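Local coordinates for protein pollen receptor-like kinase 3 (Arabidopsis thaliana, PDB 5WLS) that probably acts at the pollen cell surface as a receptor-like kinase, its leucine-rich-repeat ectodomain resembling those of the SERK co-receptors, at residues Q41-I46 with P66-I71; I57-L62 with P83-L88. All coordinates share one frame; numbering follows the deposited sequence.

Both contacts join successive turns of the leucine-rich-repeat solenoid near its N-terminal end, and their centres lie about 13 Å apart. Contact 1 pairs strand 42-47 with strand 70-72 in the mixed sheet that runs along the ectodomain, whereas contact 2 packs the short helix 59-63 against the 3-10 turn at 85-87. The segments alternate along the chain: 41-46, 57-62, 66-71, 83-88. Ile-71 links the two contacts, its CD1 touching Leu-62 CD1, Leu-88 CD1 and Phe-85 CE2, while Ile-46 also reaches Leu-62. Sheet and helical side therefore share one apolar core, stacked turn upon turn to build an elongated domain.

Contact 1. Residues Q41-I46 with P66-I71; sequences QTVSGI and PNLRTI
Parallel pairing between neighbouring strands of the leucine-rich-repeat sheet joins Gly-45 to Thr-70 and Ile-46 to Ile-71. Ile-46 N donates to Thr-70 O at 2.9 Å, and Ser-44 O takes two N-H groups, from Thr-70 N at 3.0 Å and from Arg-69 N at 2.6 Å. One oxygen thus holds two consecutive amides, with Thr-70 N in its carbonyl plane and Arg-69 N tilted 29° from it. On its other side strand 42-47 pairs with strand 35-38, where Ser-44 and Gly-45 both face Tyr-36 in a classic beta bulge. Leu-68 turns its CD1 against Ser-44 O at 3.3 Å and also meets Val-43 CG1 and Ile-46 CG1; CG set anti to the backbone N (chi1 177°) brings CD1 against the backbone of Ser-44 and Gly-45. Beside the Gly-45 and Thr-70 pair, a water bridges Ile-46 O, to which it donates, and Thr-70 OG1. Where strand 42-47 begins, the side chain of Thr-42 crosses that of Asn-67, still in the loop ahead of strand 70-72, at about a right angle, and its OG1 donates in the carbonyl plane to a lone pair of Asn-67 OD1, 3.3 Å away.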
loop_
_atom_site.group_PDB
_atom_site.type_symbol
_atom_site.label_atom_id
_atom_site.label_comp_id
_atom_site.label_asym_id
_atom_site.label_seq_id
_atom_site.Cartn_x
_atom_site.Cartn_y
_atom_site.Cartn_z
ATOM N N GLN A 41 -2.712 14.256 -20.793
ATOM C CA GLN A 41 -2.780 13.268 -21.861
ATOM C C GLN A 41 -3.029 11.869 -21.322
ATOM O O GLN A 41 -3.962 11.197 -21.779
ATOM C CB GLN A 41 -1.517 13.293 -22.747
ATOM C CG GLN A 41 -0.224 12.900 -22.075
ATOM C CD GLN A 41 0.971 13.603 -22.664
ATOM O OE1 GLN A 41 0.850 14.351 -23.633
ATOM N NE2 GLN A 41 2.142 13.358 -22.088
ATOM N N THR A 42 -2.217 11.392 -20.376
ATOM C CA THR A 42 -2.224 9.972 -20.044
ATOM C C THR A 42 -2.522 9.759 -18.565
ATOM O O THR A 42 -2.234 10.611 -17.731
ATOM C CB THR A 42 -0.889 9.311 -20.415
ATOM O OG1 THR A 42 -0.959 7.902 -20.162
ATOM C CG2 THR A 42 0.255 9.918 -19.618
ATOM N N VAL A 43 -3.122 8.616 -18.245
ATOM C CA VAL A 43 -3.564 8.347 -16.880
ATOM C C VAL A 43 -2.368 7.930 -16.031
ATOM O O VAL A 43 -1.591 7.049 -16.418
ATOM C CB VAL A 43 -4.662 7.273 -16.868
ATOM C CG1 VAL A 43 -4.936 6.807 -15.446
ATOM C CG2 VAL A 43 -5.931 7.815 -17.505
ATOM N N SER A 44 -2.221 8.563 -14.864
ATOM C CA SER A 44 -1.099 8.316 -13.962
ATOM C C SER A 44 -1.507 7.956 -12.537
ATOM O O SER A 44 -0.670 7.427 -11.787
ATOM C CB SER A 44 -0.175 9.542 -13.914
ATOM O OG SER A 44 -0.891 10.696 -13.510
ATOM N N GLY A 45 -2.745 8.213 -12.139
ATOM C CA GLY A 45 -3.194 7.876 -10.800
ATOM C C GLY A 45 -4.677 7.591 -10.778
ATOM O O GLY A 45 -5.440 8.104 -11.602
ATOM N N ILE A 46 -5.083 6.755 -9.826
ATOM C CA ILE A 46 -6.488 6.483 -9.546
ATOM C C ILE A 46 -6.733 6.798 -8.079
ATOM O O ILE A 46 -6.039 6.273 -7.202
ATOM C CB ILE A 46 -6.873 5.027 -9.867
ATOM C CG1 ILE A 46 -6.785 4.765 -11.372
ATOM C CG2 ILE A 46 -8.270 4.717 -9.347
ATOM C CD1 ILE A 46 -6.968 3.309 -11.752
ATOM N N PRO A 66 0.058 2.363 -19.056
ATOM C CA PRO A 66 1.520 2.234 -18.972
ATOM C C PRO A 66 2.200 3.278 -18.114
ATOM O O PRO A 66 3.349 3.052 -17.715
ATOM C CB PRO A 66 1.963 2.355 -20.440
ATOM C CG PRO A 66 0.916 3.191 -21.074
ATOM C CD PRO A 66 -0.382 2.826 -20.383
ATOM N N ASN A 67 1.556 4.399 -17.807
ATOM C CA ASN A 67 2.191 5.407 -16.974
ATOM C C ASN A 67 1.452 5.607 -15.663
ATOM O O ASN A 67 1.627 6.643 -15.009
ATOM C CB ASN A 67 2.281 6.731 -17.734
ATOM C CG ASN A 67 2.822 6.554 -19.137
ATOM O OD1 ASN A 67 2.068 6.615 -20.109
ATOM N ND2 ASN A 67 4.108 6.258 -19.248
ATOM N N LEU A 68 0.675 4.617 -15.233
ATOM C CA LEU A 68 0.037 4.701 -13.931
ATOM C C LEU A 68 1.097 4.587 -12.846
ATOM O O LEU A 68 1.921 3.666 -12.853
ATOM C CB LEU A 68 -1.020 3.608 -13.781
ATOM C CG LEU A 68 -1.706 3.559 -12.419
ATOM C CD1 LEU A 68 -2.601 4.766 -12.274
ATOM C CD2 LEU A 68 -2.555 2.302 -12.296
ATOM N N ARG A 69 1.076 5.537 -11.920
ATOM C CA ARG A 69 2.073 5.612 -10.868
ATOM C C ARG A 69 1.487 5.626 -9.472
ATOM O O ARG A 69 2.207 5.287 -8.526
ATOM C CB ARG A 69 2.939 6.870 -11.036
ATOM C CG ARG A 69 3.627 7.012 -12.385
ATOM C CD ARG A 69 5.042 6.470 -12.320
ATOM N NE ARG A 69 5.737 6.545 -13.600
ATOM C CZ ARG A 69 5.621 5.642 -14.568
ATOM N NH1 ARG A 69 4.833 4.590 -14.405
ATOM N NH2 ARG A 69 6.297 5.793 -15.699
ATOM N N THR A 70 0.219 5.995 -9.299
ATOM C CA THR A 70 -0.332 6.109 -7.955
ATOM C C THR A 70 -1.717 5.488 -7.898
ATOM O O THR A 70 -2.559 5.744 -8.766
ATOM C CB THR A 70 -0.396 7.573 -7.493
ATOM O OG1 THR A 70 -1.144 8.346 -8.437
ATOM C CG2 THR A 70 1.004 8.159 -7.361
ATOM N N ILE A 71 -1.940 4.676 -6.868
ATOM C CA ILE A 71 -3.236 4.078 -6.579
ATOM C C ILE A 71 -3.599 4.424 -5.142
ATOM O O ILE A 71 -2.801 4.197 -4.226
ATOM C CB ILE A 71 -3.222 2.550 -6.778
ATOM C CG1 ILE A 71 -3.084 2.204 -8.263
ATOM C CG2 ILE A 71 -4.479 1.917 -6.189
ATOM C CD1 ILE A 71 -2.733 0.755 -8.524
HETATM O O HOH W 1 -3.673 8.409 -6.600
#

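Contact 2. Residues I57-L62 with P83-L88; sequences INIEDL and PPFFKL
Ile-59 meets Pro-83, Pro-84 and Phe-85 through its terminal methyl, the centre of a mainly apolar contact with no hydrogen bond from one segment to the other. CD1 sits 3.6 Å from Pro-83 CB and 3.7 Å from Pro-84 CD, and it also touches the backbone of Pro-84, the centre of an inverse gamma turn. The chain is extended beyond CG1 (chi2 176°), which carries this methyl out to where the two proline rings and the phenylalanine converge.

The aromatic contacts differ in direction. Ile-59 CD1 makes a CH-pi contact over one face of the Phe-85 ring, 4.0 Å from its centroid and 16° off the normal. Ile-57 CD1 instead arrives at the edge, 3.9 Å from Phe-85 CZ, while Ile-57 CB rests on Pro-83 CG.

Further aliphatic packing comes from Leu-88, whose CD2 lies 4.0 Å from both Ile-59 CG2 and Leu-62 CB. The same Ile-59 branch meets Lys-87 CB.

Charge plays a looser part at the margin: Glu-60 OE2 approaches Lys-87 CE, but stays 5.0 Å from Lys-87 NZ, too far for a salt bridge, though the opposite charges may still attract weakly.

Such stacking of a short helix on the 3-10 turn of the following coil, with Leu-62, Phe-85 and Leu-88 all resting on Ile-71 of strand 70-72, is the convex-side packing of a leucine-rich-repeat solenoid.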
loop_
_atom_site.group_PDB
_atom_site.type_symbol
_atom_site.label_atom_id
_atom_site.label_comp_id
_atom_site.label_asym_id
_atom_site.label_seq_id
_atom_site.Cartn_x
_atom_site.Cartn_y
_atom_site.Cartn_z
ATOM N N ILE A 57 -10.184 -6.322 -7.238
ATOM C CA ILE A 57 -9.332 -5.618 -8.187
ATOM C C ILE A 57 -8.753 -6.632 -9.163
ATOM O O ILE A 57 -8.225 -7.674 -8.756
ATOM C CB ILE A 57 -8.221 -4.854 -7.452
ATOM C CG1 ILE A 57 -8.813 -3.676 -6.683
ATOM C CG2 ILE A 57 -7.156 -4.381 -8.430
ATOM C CD1 ILE A 57 -7.883 -3.136 -5.641
ATOM N N ASN A 58 -8.858 -6.336 -10.455
ATOM C CA ASN A 58 -8.239 -7.141 -11.505
ATOM C C ASN A 58 -7.077 -6.323 -12.057
ATOM O O ASN A 58 -7.274 -5.397 -12.848
ATOM C CB ASN A 58 -9.243 -7.514 -12.590
ATOM C CG ASN A 58 -8.719 -8.593 -13.516
ATOM O OD1 ASN A 58 -7.565 -9.009 -13.411
ATOM N ND2 ASN A 58 -9.570 -9.062 -14.420
ATOM N N ILE A 59 -5.862 -6.681 -11.637
ATOM C CA ILE A 59 -4.692 -5.864 -11.925
ATOM C C ILE A 59 -4.272 -5.953 -13.389
ATOM O O ILE A 59 -3.574 -5.061 -13.884
ATOM C CB ILE A 59 -3.583 -6.260 -10.929
ATOM C CG1 ILE A 59 -3.809 -5.499 -9.623
ATOM C CG2 ILE A 59 -2.181 -5.994 -11.467
ATOM C CD1 ILE A 59 -2.870 -5.864 -8.534
ATOM N N GLU A 60 -4.727 -6.973 -14.121
ATOM C CA GLU A 60 -4.454 -7.009 -15.554
ATOM C C GLU A 60 -5.085 -5.819 -16.266
ATOM O O GLU A 60 -4.542 -5.334 -17.265
ATOM C CB GLU A 60 -4.955 -8.320 -16.162
ATOM C CG GLU A 60 -4.275 -9.569 -15.618
ATOM C CD GLU A 60 -2.799 -9.637 -15.971
ATOM O OE1 GLU A 60 -2.411 -9.109 -17.033
ATOM O OE2 GLU A 60 -2.028 -10.227 -15.183
ATOM N N ASP A 61 -6.224 -5.332 -15.766
ATOM C CA ASP A 61 -6.792 -4.091 -16.285
ATOM C C ASP A 61 -5.861 -2.911 -16.032
ATOM O O ASP A 61 -5.653 -2.073 -16.917
ATOM C CB ASP A 61 -8.162 -3.832 -15.656
ATOM C CG ASP A 61 -9.191 -4.871 -16.053
ATOM O OD1 ASP A 61 -9.059 -5.455 -17.148
ATOM O OD2 ASP A 61 -10.138 -5.098 -15.272
ATOM N N LEU A 62 -5.286 -2.828 -14.828
ATOM C CA LEU A 62 -4.422 -1.699 -14.500
ATOM C C LEU A 62 -3.067 -1.784 -15.189
ATOM O O LEU A 62 -2.382 -0.762 -15.304
ATOM C CB LEU A 62 -4.219 -1.602 -12.985
ATOM C CG LEU A 62 -5.440 -1.520 -12.066
ATOM C CD1 LEU A 62 -4.993 -1.438 -10.612
ATOM C CD2 LEU A 62 -6.334 -0.341 -12.424
ATOM N N PRO A 83 -4.036 -7.975 -3.782
ATOM C CA PRO A 83 -3.870 -8.239 -5.208
ATOM C C PRO A 83 -2.435 -7.996 -5.633
ATOM O O PRO A 83 -1.709 -7.222 -4.990
ATOM C CB PRO A 83 -4.834 -7.235 -5.865
ATOM C CG PRO A 83 -5.805 -6.873 -4.787
ATOM C CD PRO A 83 -4.999 -6.895 -3.528
ATOM N N PRO A 84 -1.986 -8.643 -6.698
ATOM C CA PRO A 84 -0.557 -8.611 -7.034
ATOM C C PRO A 84 -0.098 -7.272 -7.587
ATOM O O PRO A 84 0.187 -7.159 -8.783
ATOM C CB PRO A 84 -0.433 -9.721 -8.082
ATOM C CG PRO A 84 -1.767 -9.731 -8.750
ATOM C CD PRO A 84 -2.765 -9.434 -7.667
ATOM N N PHE A 85 -0.018 -6.250 -6.733
ATOM C CA PHE A 85 0.350 -4.922 -7.210
ATOM C C PHE A 85 1.772 -4.861 -7.751
ATOM O O PHE A 85 2.118 -3.878 -8.418
ATOM C CB PHE A 85 0.159 -3.888 -6.097
ATOM C CG PHE A 85 -1.281 -3.567 -5.816
ATOM C CD1 PHE A 85 -1.951 -4.179 -4.769
ATOM C CD2 PHE A 85 -1.971 -2.665 -6.611
ATOM C CE1 PHE A 85 -3.279 -3.890 -4.514
ATOM C CE2 PHE A 85 -3.298 -2.374 -6.361
ATOM C CZ PHE A 85 -3.953 -2.986 -5.312
ATOM N N PHE A 86 2.597 -5.877 -7.491
ATOM C CA PHE A 86 3.945 -5.924 -8.043
ATOM C C PHE A 86 3.968 -6.082 -9.557
ATOM O O PHE A 86 5.037 -5.944 -10.160
ATOM C CB PHE A 86 4.735 -7.065 -7.399
ATOM C CG PHE A 86 4.045 -8.397 -7.464
ATOM C CD1 PHE A 86 3.268 -8.839 -6.408
ATOM C CD2 PHE A 86 4.182 -9.212 -8.578
ATOM C CE1 PHE A 86 2.636 -10.067 -6.461
ATOM C CE2 PHE A 86 3.550 -10.437 -8.638
ATOM C CZ PHE A 86 2.778 -10.867 -7.578
ATOM N N LYS A 87 2.829 -6.371 -10.182
ATOM C CA LYS A 87 2.743 -6.448 -11.632
ATOM C C LYS A 87 2.694 -5.080 -12.297
ATOM O O LYS A 87 2.764 -5.001 -13.528
ATOM C CB LYS A 87 1.522 -7.278 -12.019
ATOM C CG LYS A 87 1.700 -8.772 -11.811
ATOM C CD LYS A 87 0.352 -9.425 -11.569
ATOM C CE LYS A 87 0.268 -10.847 -12.113
ATOM N NZ LYS A 87 1.445 -11.719 -11.844
ATOM N N LEU A 88 2.591 -4.008 -11.520
ATOM C CA LEU A 88 2.632 -2.664 -12.067
ATOM C C LEU A 88 4.023 -2.093 -11.847
ATOM O O LEU A 88 4.361 -1.732 -10.709
ATOM C CB LEU A 88 1.573 -1.788 -11.406
ATOM C CG LEU A 88 0.224 -2.505 -11.326
ATOM C CD1 LEU A 88 -0.752 -1.816 -10.382
ATOM C CD2 LEU A 88 -0.366 -2.621 -12.720
#